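Local coordinates for protein phosphoribosylaminoimidazole-succinocarboxamide synthase (Saccharomyces cerevisiae, PDB 1OBG) that catalyses the ATP-dependent joining of aspartate to 4-carboxy-5-aminoimidazole ribotide, giving SAICAR in the de novo purine biosynthesis pathway, at residues Ala27-Phe32 with Ser105-Lys110; Thr3-Asp8 with Asp21-Asp26. One frame throughout, in Å; residues are numbered along the deposited sequence.

Contact 1 (Ala27-Phe32 with Ser105-Lys110). With AMP (adenosine monophosphate), chain D; AMP (adenosine monophosphate), chain B.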
ATOM      1  N   ALA A  27       4.436  -0.003  24.462  1.00 25.40           N
ATOM      2  CA  ALA A  27       3.259   0.851  24.402  1.00 25.77           C
ATOM      3  C   ALA A  27       3.296   1.783  23.197  1.00 25.16           C
ATOM      4  O   ALA A  27       2.237   2.090  22.658  1.00 25.71           O
ATOM      5  CB  ALA A  27       3.115   1.672  25.708  1.00 27.01           C
ATOM      6  N   GLY A  28       4.501   2.213  22.803  1.00 23.94           N
ATOM      7  CA  GLY A  28       4.698   3.171  21.714  1.00 22.61           C
ATOM      8  C   GLY A  28       5.236   2.617  20.386  1.00 20.96           C
ATOM      9  O   GLY A  28       5.457   3.386  19.471  1.00 21.12           O
ATOM     10  N   THR A  29       5.422   1.299  20.281  1.00 19.53           N
ATOM     11  CA  THR A  29       6.227   0.681  19.221  1.00 18.03           C
ATOM     12  C   THR A  29       5.557  -0.615  18.700  1.00 16.97           C
ATOM     13  O   THR A  29       5.211  -1.495  19.484  1.00 16.58           O
ATOM     14  CB  THR A  29       7.629   0.357  19.779  1.00 18.93           C
ATOM     15  OG1 THR A  29       8.236   1.549  20.304  1.00 20.73           O
ATOM     16  CG2 THR A  29       8.596  -0.066  18.688  1.00 17.22           C
ATOM     17  N   LEU A  30       5.370  -0.713  17.384  1.00 14.75           N
ATOM     18  CA  LEU A  30       4.807  -1.898  16.764  1.00 14.35           C
ATOM     19  C   LEU A  30       5.824  -2.512  15.810  1.00 13.87           C
ATOM     20  O   LEU A  30       6.745  -1.821  15.328  1.00 13.67           O
ATOM     21  CB  LEU A  30       3.550  -1.545  15.966  1.00 14.71           C
ATOM     22  CG  LEU A  30       2.464  -0.875  16.802  1.00 15.18           C
ATOM     23  CD1 LEU A  30       1.518  -0.126  15.876  1.00 17.75           C
ATOM     24  CD2 LEU A  30       1.710  -1.929  17.596  1.00 17.46           C
ATOM     25  N   LEU A  31       5.660  -3.798  15.547  1.00 12.61           N
ATOM     26  CA  LEU A  31       6.457  -4.456  14.526  1.00 13.41           C
ATOM     27  C   LEU A  31       5.492  -4.930  13.437  1.00 13.21           C
ATOM     28  O   LEU A  31       4.579  -5.724  13.718  1.00 13.06           O
ATOM     29  CB  LEU A  31       7.249  -5.626  15.112  1.00 13.30           C
ATOM     30  CG  LEU A  31       8.173  -6.394  14.145  1.00 14.67           C
ATOM     31  CD1 LEU A  31       9.448  -5.610  13.911  1.00 13.67           C
ATOM     32  CD2 LEU A  31       8.509  -7.772  14.726  1.00 17.72           C
ATOM     33  N   PHE A  32       5.694  -4.460  12.209  1.00 12.82           N
ATOM     34  CA  PHE A  32       4.855  -4.854  11.067  1.00 13.80           C
ATOM     35  C   PHE A  32       5.596  -5.888  10.251  1.00 14.13           C
ATOM     36  O   PHE A  32       6.700  -5.605   9.764  1.00 14.60           O
ATOM     37  CB  PHE A  32       4.644  -3.663  10.133  1.00 13.65           C
ATOM     38  CG  PHE A  32       3.624  -2.671  10.605  1.00 18.34           C
ATOM     39  CD1 PHE A  32       3.115  -1.725   9.717  1.00 22.98           C
ATOM     40  CD2 PHE A  32       3.171  -2.657  11.908  1.00 21.18           C
ATOM     41  CE1 PHE A  32       2.170  -0.794  10.142  1.00 26.62           C
ATOM     42  CE2 PHE A  32       2.214  -1.721  12.335  1.00 22.35           C
ATOM     43  CZ  PHE A  32       1.715  -0.811  11.475  1.00 23.76           C
ATOM     44  N   SER A 105      10.277  -7.134   8.040  1.00 12.43           N
ATOM     45  CA  SER A 105       9.737  -6.490   9.233  1.00 14.20           C
ATOM     46  C   SER A 105      10.061  -5.021   9.356  1.00 14.41           C
ATOM     47  O   SER A 105      11.203  -4.615   9.109  1.00 16.04           O
ATOM     48  CB  SER A 105      10.298  -7.202  10.449  1.00 13.50           C
ATOM     49  OG  SER A 105       9.893  -8.549  10.350  1.00 14.95           O
ATOM     50  N   LEU A 106       9.078  -4.226   9.753  1.00 13.77           N
ATOM     51  CA  LEU A 106       9.337  -2.815  10.062  1.00 13.85           C
ATOM     52  C   LEU A 106       8.984  -2.486  11.487  1.00 13.63           C
ATOM     53  O   LEU A 106       7.877  -2.795  11.947  1.00 13.19           O
ATOM     54  CB  LEU A 106       8.554  -1.879   9.139  1.00 14.02           C
ATOM     55  CG  LEU A 106       8.850  -2.037   7.636  1.00 15.94           C
ATOM     56  CD1 LEU A 106       7.845  -1.231   6.836  1.00 18.86           C
ATOM     57  CD2 LEU A 106      10.250  -1.579   7.346  1.00 16.20           C
ATOM     58  N   LEU A 107       9.933  -1.845  12.159  1.00 13.39           N
ATOM     59  CA  LEU A 107       9.771  -1.370  13.519  1.00 13.54           C
ATOM     60  C   LEU A 107       9.290   0.063  13.467  1.00 13.11           C
ATOM     61  O   LEU A 107       9.961   0.941  12.894  1.00 13.04           O
ATOM     62  CB  LEU A 107      11.115  -1.498  14.275  1.00 13.96           C
ATOM     63  CG  LEU A 107      11.006  -1.299  15.783  1.00 15.98           C
ATOM     64  CD1 LEU A 107      10.264  -2.472  16.455  1.00 17.45           C
ATOM     65  CD2 LEU A 107      12.391  -1.067  16.419  1.00 22.12           C
ATOM     66  N   VAL A 108       8.122   0.333  14.037  1.00 13.11           N
ATOM     67  CA  VAL A 108       7.531   1.652  13.830  1.00 13.73           C
ATOM     68  C   VAL A 108       6.983   2.252  15.099  1.00 14.43           C
ATOM     69  O   VAL A 108       6.612   1.515  16.008  1.00 13.97           O
ATOM     70  CB  VAL A 108       6.400   1.623  12.766  1.00 13.80           C
ATOM     71  CG1 VAL A 108       6.928   1.045  11.433  1.00 11.37           C
ATOM     72  CG2 VAL A 108       5.183   0.837  13.273  1.00 13.52           C
ATOM     73  N   HIS A 109       6.926   3.582  15.144  1.00 15.03           N
ATOM     74  CA  HIS A 109       6.295   4.295  16.244  1.00 17.41           C
ATOM     75  C   HIS A 109       4.803   4.314  16.026  1.00 18.29           C
ATOM     76  O   HIS A 109       4.340   4.656  14.924  1.00 17.98           O
ATOM     77  CB  HIS A 109       6.768   5.742  16.304  1.00 17.87           C
ATOM     78  CG  HIS A 109       8.188   5.901  16.745  1.00 20.01           C
ATOM     79  ND1 HIS A 109       9.172   6.408  15.917  1.00 25.29           N
ATOM     80  CD2 HIS A 109       8.792   5.628  17.926  1.00 23.13           C
ATOM     81  CE1 HIS A 109      10.320   6.440  16.573  1.00 23.90           C
ATOM     82  NE2 HIS A 109      10.115   5.968  17.793  1.00 24.75           N
ATOM     83  N   LYS A 110       4.060   3.959  17.078  1.00 19.50           N
ATOM     84  CA  LYS A 110       2.611   4.050  17.094  1.00 21.37           C
ATOM     85  C   LYS A 110       2.221   5.521  17.132  1.00 21.75           C
ATOM     86  O   LYS A 110       2.794   6.292  17.910  1.00 21.45           O
ATOM     87  CB  LYS A 110       2.073   3.337  18.339  1.00 22.48           C
ATOM     88  CG  LYS A 110       0.725   2.669  18.170  1.00 26.79           C
ATOM     89  CD  LYS A 110       0.251   2.007  19.470  1.00 31.24           C
ATOM     90  CE  LYS A 110       1.276   0.956  19.946  1.00 36.80           C
ATOM     91  NZ  LYS A 110       0.776  -0.050  20.963  1.00 39.17           N
TER
HETATM   92  P   AMP D 309      19.572   3.032   7.418  1.00 69.70           P
HETATM   93  O1P AMP D 309      18.388   3.851   6.866  1.00 70.14           O
HETATM   94  O2P AMP D 309      19.510   2.945   8.897  1.00 70.47           O
HETATM   95  O3P AMP D 309      20.980   3.656   6.916  1.00 70.40           O
HETATM   96  O5' AMP D 309      19.611   1.538   6.822  1.00 66.76           O
HETATM   97  C5' AMP D 309      19.884   0.412   7.634  1.00 60.64           C
HETATM   98  C4' AMP D 309      18.984  -0.760   7.233  1.00 55.90           C
HETATM   99  O4' AMP D 309      18.022  -0.966   8.257  1.00 52.04           O
HETATM  100  C3' AMP D 309      18.231  -0.483   5.931  1.00 54.49           C
HETATM  101  O3' AMP D 309      18.060  -1.667   5.175  1.00 54.64           O
HETATM  102  C2' AMP D 309      16.891   0.010   6.441  1.00 52.19           C
HETATM  103  O2' AMP D 309      15.853  -0.149   5.496  1.00 53.75           O
HETATM  104  C1' AMP D 309      16.717  -0.776   7.740  1.00 47.82           C
HETATM  105  N9  AMP D 309      15.854  -0.056   8.702  1.00 40.52           N
HETATM  106  C8  AMP D 309      15.971   1.248   9.134  1.00 38.35           C
HETATM  107  N7  AMP D 309      14.969   1.515  10.007  1.00 34.16           N
HETATM  108  C5  AMP D 309      14.219   0.397  10.137  1.00 31.84           C
HETATM  109  C6  AMP D 309      13.091   0.121  10.899  1.00 25.73           C
HETATM  110  N6  AMP D 309      12.488   1.104  11.575  1.00 19.07           N
HETATM  111  N1  AMP D 309      12.541  -1.135  10.821  1.00 23.18           N
HETATM  112  C2  AMP D 309      13.087  -2.110  10.012  1.00 27.94           C
HETATM  113  N3  AMP D 309      14.210  -1.837   9.259  1.00 30.20           N
HETATM  114  C4  AMP D 309      14.761  -0.599   9.321  1.00 34.69           C
HETATM  115  P   AMP B 307      -3.251  -3.243   8.120  1.00 63.89           P
HETATM  116  O1P AMP B 307      -2.716  -2.855   6.735  1.00 65.68           O
HETATM  117  O2P AMP B 307      -2.609  -4.473   8.656  1.00 65.16           O
HETATM  118  O3P AMP B 307      -4.854  -3.438   8.054  1.00 63.77           O
HETATM  119  O5' AMP B 307      -2.913  -2.065   9.155  1.00 57.79           O
HETATM  120  C5' AMP B 307      -3.187  -2.293  10.510  1.00 46.93           C
HETATM  121  C4' AMP B 307      -3.628  -0.988  11.133  1.00 40.05           C
HETATM  122  O4' AMP B 307      -2.485  -0.293  11.592  1.00 34.15           O
HETATM  123  C3' AMP B 307      -4.336  -0.093  10.114  1.00 37.14           C
HETATM  124  O3' AMP B 307      -5.572   0.304  10.656  1.00 34.38           O
HETATM  125  C2' AMP B 307      -3.416   1.104   9.978  1.00 33.49           C
HETATM  126  O2' AMP B 307      -4.174   2.276   9.850  1.00 30.67           O
HETATM  127  C1' AMP B 307      -2.661   1.067  11.304  1.00 32.15           C
HETATM  128  N9  AMP B 307      -1.351   1.749  11.305  1.00 29.99           N
HETATM  129  C8  AMP B 307      -0.422   1.870  10.298  1.00 28.99           C
HETATM  130  N7  AMP B 307       0.624   2.589  10.784  1.00 29.49           N
HETATM  131  C5  AMP B 307       0.379   2.916  12.075  1.00 27.06           C
HETATM  132  C6  AMP B 307       1.090   3.626  13.047  1.00 27.56           C
HETATM  133  N6  AMP B 307       2.364   3.991  12.860  1.00 23.61           N
HETATM  134  N1  AMP B 307       0.528   3.786  14.302  1.00 26.64           N
HETATM  135  C2  AMP B 307      -0.703   3.249  14.608  1.00 27.63           C
HETATM  136  N3  AMP B 307      -1.398   2.542  13.641  1.00 26.77           N
HETATM  137  C4  AMP B 307      -0.865   2.384  12.407  1.00 28.54           C
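Lys110 lies against Ala27, Gly28 and Leu30 along the whole length of its side chain. CB rests beside the Gly28 carbonyl, 3.6 Å from Gly28 O. CG touches Leu30 CD1, at 3.7 Å, and also C2 of the chain B AMP. CD passes near Ala27 O, and a bend at chi3 (-58°) turns CE onto Leu30 CD2 and the same carbonyl oxygen. NZ gives Ala27 O only a weak hydrogen bond; its stronger mate is the carboxylate of Glu24. Lysine suits this place because its methylenes can lie across leucine while its charge reaches an acid.

The backbones of 29-32 and 105-109 pair as antiparallel strands, with Leu30-Val108 and Phe32-Leu106 as hydrogen-bonded pairs; Leu30 N to Val108 O and Val108 N to Leu30 O are both 2.9 Å. This pairing joins the third and fourth strands of a four-stranded antiparallel sheet, and 105-109 is one of its two edge strands within the chain. That strand carries adenine recognition: Leu107 N donates to N1 of the chain D AMP at 3.0 Å with an almost straight N-H...N angle of 174°, and Leu107 O accepts from its N6. His109 O accepts N6 of the chain B AMP.

On the face bearing Leu30, Phe32, Leu106 and Val108, the branched valine holds CG2 over one face of the Phe32 ring, 4.2 Å from the centroid, a CH-pi contact offset toward the rim. The flat ring also turns an edge to the chain B adenine, its CZ 3.6 Å from that AMP's C8. On the other face Thr29 CG2 meets Leu107 CD1 at 3.7 Å, methyl against methyl, while Thr29 OG1 turns back to Asp26.

Contact 2 (Thr3-Asp8 with Asp21-Asp26). With AMP (adenosine monophosphate), chain B.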
ATOM      1  N   THR A   3       3.920 -17.531   5.389  1.00 23.04           N
ATOM      2  CA  THR A   3       2.482 -17.287   5.240  1.00 23.57           C
ATOM      3  C   THR A   3       1.897 -16.668   6.505  1.00 22.60           C
ATOM      4  O   THR A   3       1.010 -15.835   6.437  1.00 22.70           O
ATOM      5  CB  THR A   3       1.714 -18.622   4.973  1.00 23.17           C
ATOM      6  OG1 THR A   3       2.110 -19.159   3.712  1.00 29.01           O
ATOM      7  CG2 THR A   3       0.246 -18.338   4.749  1.00 25.99           C
ATOM      8  N   LYS A   4       2.395 -17.097   7.657  1.00 22.29           N
ATOM      9  CA  LYS A   4       1.838 -16.694   8.935  1.00 22.67           C
ATOM     10  C   LYS A   4       2.950 -16.762   9.944  1.00 21.42           C
ATOM     11  O   LYS A   4       3.581 -17.805  10.066  1.00 21.60           O
ATOM     12  CB  LYS A   4       0.769 -17.704   9.342  1.00 23.80           C
ATOM     13  CG  LYS A   4      -0.104 -17.253  10.489  1.00 28.99           C
ATOM     14  CD  LYS A   4      -1.427 -18.007  10.495  1.00 37.80           C
ATOM     15  CE  LYS A   4      -1.287 -19.305  11.278  1.00 42.53           C
ATOM     16  NZ  LYS A   4      -1.744 -19.131  12.698  1.00 46.00           N
ATOM     17  N   THR A   5       3.194 -15.683  10.677  1.00 19.17           N
ATOM     18  CA  THR A   5       4.239 -15.725  11.666  1.00 18.68           C
ATOM     19  C   THR A   5       3.736 -16.330  12.961  1.00 18.77           C
ATOM     20  O   THR A   5       2.588 -16.146  13.338  1.00 17.69           O
ATOM     21  CB  THR A   5       4.820 -14.326  11.935  1.00 18.98           C
ATOM     22  OG1 THR A   5       3.754 -13.449  12.313  1.00 17.31           O
ATOM     23  CG2 THR A   5       5.406 -13.730  10.626  1.00 17.84           C
ATOM     24  N   GLU A   6       4.626 -17.036  13.640  1.00 18.87           N
ATOM     25  CA  GLU A   6       4.309 -17.652  14.908  1.00 20.19           C
ATOM     26  C   GLU A   6       5.451 -17.326  15.839  1.00 19.00           C
ATOM     27  O   GLU A   6       6.520 -17.911  15.721  1.00 19.40           O
ATOM     28  CB  GLU A   6       4.181 -19.167  14.708  1.00 20.70           C
ATOM     29  CG  GLU A   6       3.053 -19.524  13.744  1.00 26.99           C
ATOM     30  CD  GLU A   6       1.679 -19.395  14.401  1.00 36.71           C
ATOM     31  OE1 GLU A   6       0.652 -19.449  13.681  1.00 40.98           O
ATOM     32  OE2 GLU A   6       1.615 -19.241  15.647  1.00 40.04           O
ATOM     33  N   LEU A   7       5.234 -16.382  16.750  1.00 17.88           N
ATOM     34  CA  LEU A   7       6.296 -15.935  17.638  1.00 17.35           C
ATOM     35  C   LEU A   7       6.091 -16.413  19.074  1.00 17.41           C
ATOM     36  O   LEU A   7       6.822 -15.998  19.987  1.00 17.31           O
ATOM     37  CB  LEU A   7       6.437 -14.409  17.598  1.00 16.57           C
ATOM     38  CG  LEU A   7       6.792 -13.758  16.253  1.00 18.11           C
ATOM     39  CD1 LEU A   7       7.156 -12.317  16.495  1.00 16.85           C
ATOM     40  CD2 LEU A   7       7.936 -14.443  15.518  1.00 19.94           C
ATOM     41  N   ASP A   8       5.085 -17.267  19.264  1.00 17.58           N
ATOM     42  CA  ASP A   8       4.964 -18.074  20.478  1.00 19.49           C
ATOM     43  C   ASP A   8       4.829 -17.240  21.742  1.00 18.99           C
ATOM     44  O   ASP A   8       5.284 -17.655  22.799  1.00 20.42           O
ATOM     45  CB  ASP A   8       6.180 -19.008  20.627  1.00 19.76           C
ATOM     46  CG  ASP A   8       6.258 -20.045  19.527  1.00 23.35           C
ATOM     47  OD1 ASP A   8       5.217 -20.327  18.891  1.00 27.03           O
ATOM     48  OD2 ASP A   8       7.325 -20.628  19.229  1.00 25.83           O
ATOM     49  N   ASP A  21       1.285  -9.198   9.596  1.00 16.58           N
ATOM     50  CA  ASP A  21       1.109  -9.603  10.980  1.00 15.10           C
ATOM     51  C   ASP A  21       1.689  -8.463  11.813  1.00 14.47           C
ATOM     52  O   ASP A  21       2.791  -7.995  11.548  1.00 13.34           O
ATOM     53  CB  ASP A  21       1.862 -10.909  11.281  1.00 15.67           C
ATOM     54  CG  ASP A  21       1.260 -12.114  10.586  1.00 16.10           C
ATOM     55  OD1 ASP A  21       1.858 -13.202  10.680  1.00 17.04           O
ATOM     56  OD2 ASP A  21       0.212 -12.079   9.915  1.00 16.22           O
ATOM     57  N   ILE A  22       0.944  -8.014  12.818  1.00 14.17           N
ATOM     58  CA  ILE A  22       1.344  -6.838  13.571  1.00 13.82           C
ATOM     59  C   ILE A  22       1.589  -7.260  15.006  1.00 14.14           C
ATOM     60  O   ILE A  22       0.729  -7.903  15.596  1.00 13.41           O
ATOM     61  CB  ILE A  22       0.242  -5.748  13.500  1.00 14.46           C
ATOM     62  CG1 ILE A  22       0.003  -5.305  12.031  1.00 16.45           C
ATOM     63  CG2 ILE A  22       0.646  -4.531  14.326  1.00 12.92           C
ATOM     64  CD1 ILE A  22      -1.244  -4.416  11.874  1.00 21.90           C
ATOM     65  N   TYR A  23       2.751  -6.897  15.557  1.00 13.28           N
ATOM     66  CA  TYR A  23       3.098  -7.226  16.943  1.00 13.52           C
ATOM     67  C   TYR A  23       3.319  -5.956  17.719  1.00 13.84           C
ATOM     68  O   TYR A  23       3.741  -4.957  17.146  1.00 14.81           O
ATOM     69  CB  TYR A  23       4.385  -8.070  16.979  1.00 12.67           C
ATOM     70  CG  TYR A  23       4.131  -9.447  16.423  1.00 14.68           C
ATOM     71  CD1 TYR A  23       3.697 -10.475  17.263  1.00 13.09           C
ATOM     72  CD2 TYR A  23       4.295  -9.716  15.055  1.00 14.10           C
ATOM     73  CE1 TYR A  23       3.439 -11.723  16.780  1.00 13.83           C
ATOM     74  CE2 TYR A  23       4.038 -10.971  14.545  1.00 13.45           C
ATOM     75  CZ  TYR A  23       3.608 -11.971  15.412  1.00 13.78           C
ATOM     76  OH  TYR A  23       3.350 -13.219  14.938  1.00 13.83           O
ATOM     77  N   GLU A  24       3.056  -5.975  19.017  1.00 13.38           N
ATOM     78  CA  GLU A  24       3.354  -4.813  19.831  1.00 15.58           C
ATOM     79  C   GLU A  24       4.706  -5.031  20.525  1.00 15.62           C
ATOM     80  O   GLU A  24       4.933  -6.078  21.110  1.00 16.86           O
ATOM     81  CB  GLU A  24       2.225  -4.597  20.840  1.00 15.96           C
ATOM     82  CG  GLU A  24       2.539  -3.598  21.927  1.00 20.43           C
ATOM     83  CD  GLU A  24       1.298  -3.147  22.671  1.00 27.31           C
ATOM     84  OE1 GLU A  24       0.427  -2.477  22.075  1.00 33.81           O
ATOM     85  OE2 GLU A  24       1.193  -3.457  23.846  1.00 29.80           O
ATOM     86  N   VAL A  25       5.602  -4.061  20.447  1.00 16.35           N
ATOM     87  CA  VAL A  25       6.925  -4.218  21.037  1.00 17.53           C
ATOM     88  C   VAL A  25       6.901  -3.521  22.407  1.00 18.56           C
ATOM     89  O   VAL A  25       7.362  -4.067  23.386  1.00 19.18           O
ATOM     90  CB  VAL A  25       8.045  -3.663  20.119  1.00 17.45           C
ATOM     91  CG1 VAL A  25       9.404  -3.689  20.829  1.00 17.09           C
ATOM     92  CG2 VAL A  25       8.093  -4.459  18.802  1.00 18.33           C
ATOM     93  N   ASP A  26       6.358  -2.316  22.452  1.00 20.27           N
ATOM     94  CA  ASP A  26       5.990  -1.685  23.713  1.00 22.70           C
ATOM     95  C   ASP A  26       4.792  -0.795  23.450  1.00 24.14           C
ATOM     96  O   ASP A  26       4.195  -0.824  22.345  1.00 23.70           O
ATOM     97  CB  ASP A  26       7.168  -0.922  24.360  1.00 23.31           C
ATOM     98  CG  ASP A  26       7.756   0.146  23.453  1.00 24.39           C
ATOM     99  OD1 ASP A  26       8.986   0.181  23.339  1.00 27.51           O
ATOM    100  OD2 ASP A  26       7.081   1.001  22.816  1.00 27.17           O
TER
HETATM  101  P   AMP B 307      -3.251  -3.243   8.120  1.00 63.89           P
HETATM  102  O1P AMP B 307      -2.716  -2.855   6.735  1.00 65.68           O
HETATM  103  O2P AMP B 307      -2.609  -4.473   8.656  1.00 65.16           O
HETATM  104  O3P AMP B 307      -4.854  -3.438   8.054  1.00 63.77           O
HETATM  105  O5' AMP B 307      -2.913  -2.065   9.155  1.00 57.79           O
HETATM  106  C5' AMP B 307      -3.187  -2.293  10.510  1.00 46.93           C
HETATM  107  C4' AMP B 307      -3.628  -0.988  11.133  1.00 40.05           C
HETATM  108  O4' AMP B 307      -2.485  -0.293  11.592  1.00 34.15           O
HETATM  109  C3' AMP B 307      -4.336  -0.093  10.114  1.00 37.14           C
HETATM  110  O3' AMP B 307      -5.572   0.304  10.656  1.00 34.38           O
HETATM  111  C2' AMP B 307      -3.416   1.104   9.978  1.00 33.49           C
HETATM  112  O2' AMP B 307      -4.174   2.276   9.850  1.00 30.67           O
HETATM  113  C1' AMP B 307      -2.661   1.067  11.304  1.00 32.15           C
HETATM  114  N9  AMP B 307      -1.351   1.749  11.305  1.00 29.99           N
HETATM  115  C8  AMP B 307      -0.422   1.870  10.298  1.00 28.99           C
HETATM  116  N7  AMP B 307       0.624   2.589  10.784  1.00 29.49           N
HETATM  117  C5  AMP B 307       0.379   2.916  12.075  1.00 27.06           C
HETATM  118  C6  AMP B 307       1.090   3.626  13.047  1.00 27.56           C
HETATM  119  N6  AMP B 307       2.364   3.991  12.860  1.00 23.61           N
HETATM  120  N1  AMP B 307       0.528   3.786  14.302  1.00 26.64           N
HETATM  121  C2  AMP B 307      -0.703   3.249  14.608  1.00 27.63           C
HETATM  122  N3  AMP B 307      -1.398   2.542  13.641  1.00 26.77           N
HETATM  123  C4  AMP B 307      -0.865   2.384  12.407  1.00 28.54           C
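Thr5 meets both Asp21 and Tyr23, fastening the N-terminal loop 3-8 onto strand 20-24 of the four-stranded antiparallel sheet. Just before it, Lys4 is turned away from the strand and pairs through NZ with Glu6 OE1 in a salt bridge within the loop. At Thr5 the backbone N reaches Asp21 OD1 at 2.8 Å, nearly along its C-O axis, and OG1 donates to the same oxygen at 2.5 Å on its anti lone pair. Thr5 OG1 can do so because chi1 (56°) sets it between backbone N and carbonyl carbon. As a hydroxyl it also accepts, taking the hydrogen bond from Tyr23 OH to Thr5 OG1 at 2.7 Å. Arginines answer the aspartate's charge, Arg16 at OD1 and Arg37 at OD2. Beyond Glu6, Leu7 turns back toward the strand, a branched apolar side chain suited to a ring's flat surface. A phenylalanine in place of Tyr23 would probably keep much of this packing but leave Thr5 OG1 without its phenolic donor. Thr5 OG1 lies at the ring's edge, in its plane, whereas Leu7 CD1 sits over the centre of one face, 3.7 Å from the Tyr23 centroid.

From the N terminus, contact 2 comes first: the chain leaves loop 3-8, makes strand 13-16 and returns as strand 20-24 to lie against that loop. The turn after strand 20-24 then leads into strand 29-34, where contact 1 opens; it closes only at 105-110, after a long excursion that includes helices 52-66 and 95-101. The two closures run in series and neither nests nor crosses. They meet because strands 20-24 and 29-34 are sheet neighbours, with a probable hydrogen bond from Leu31 N to Tyr23 O. Contact 2 thus ties the N-terminal loop to this sheet, contact 1 adds the edge strand 105-109, and both touch the chain B AMP.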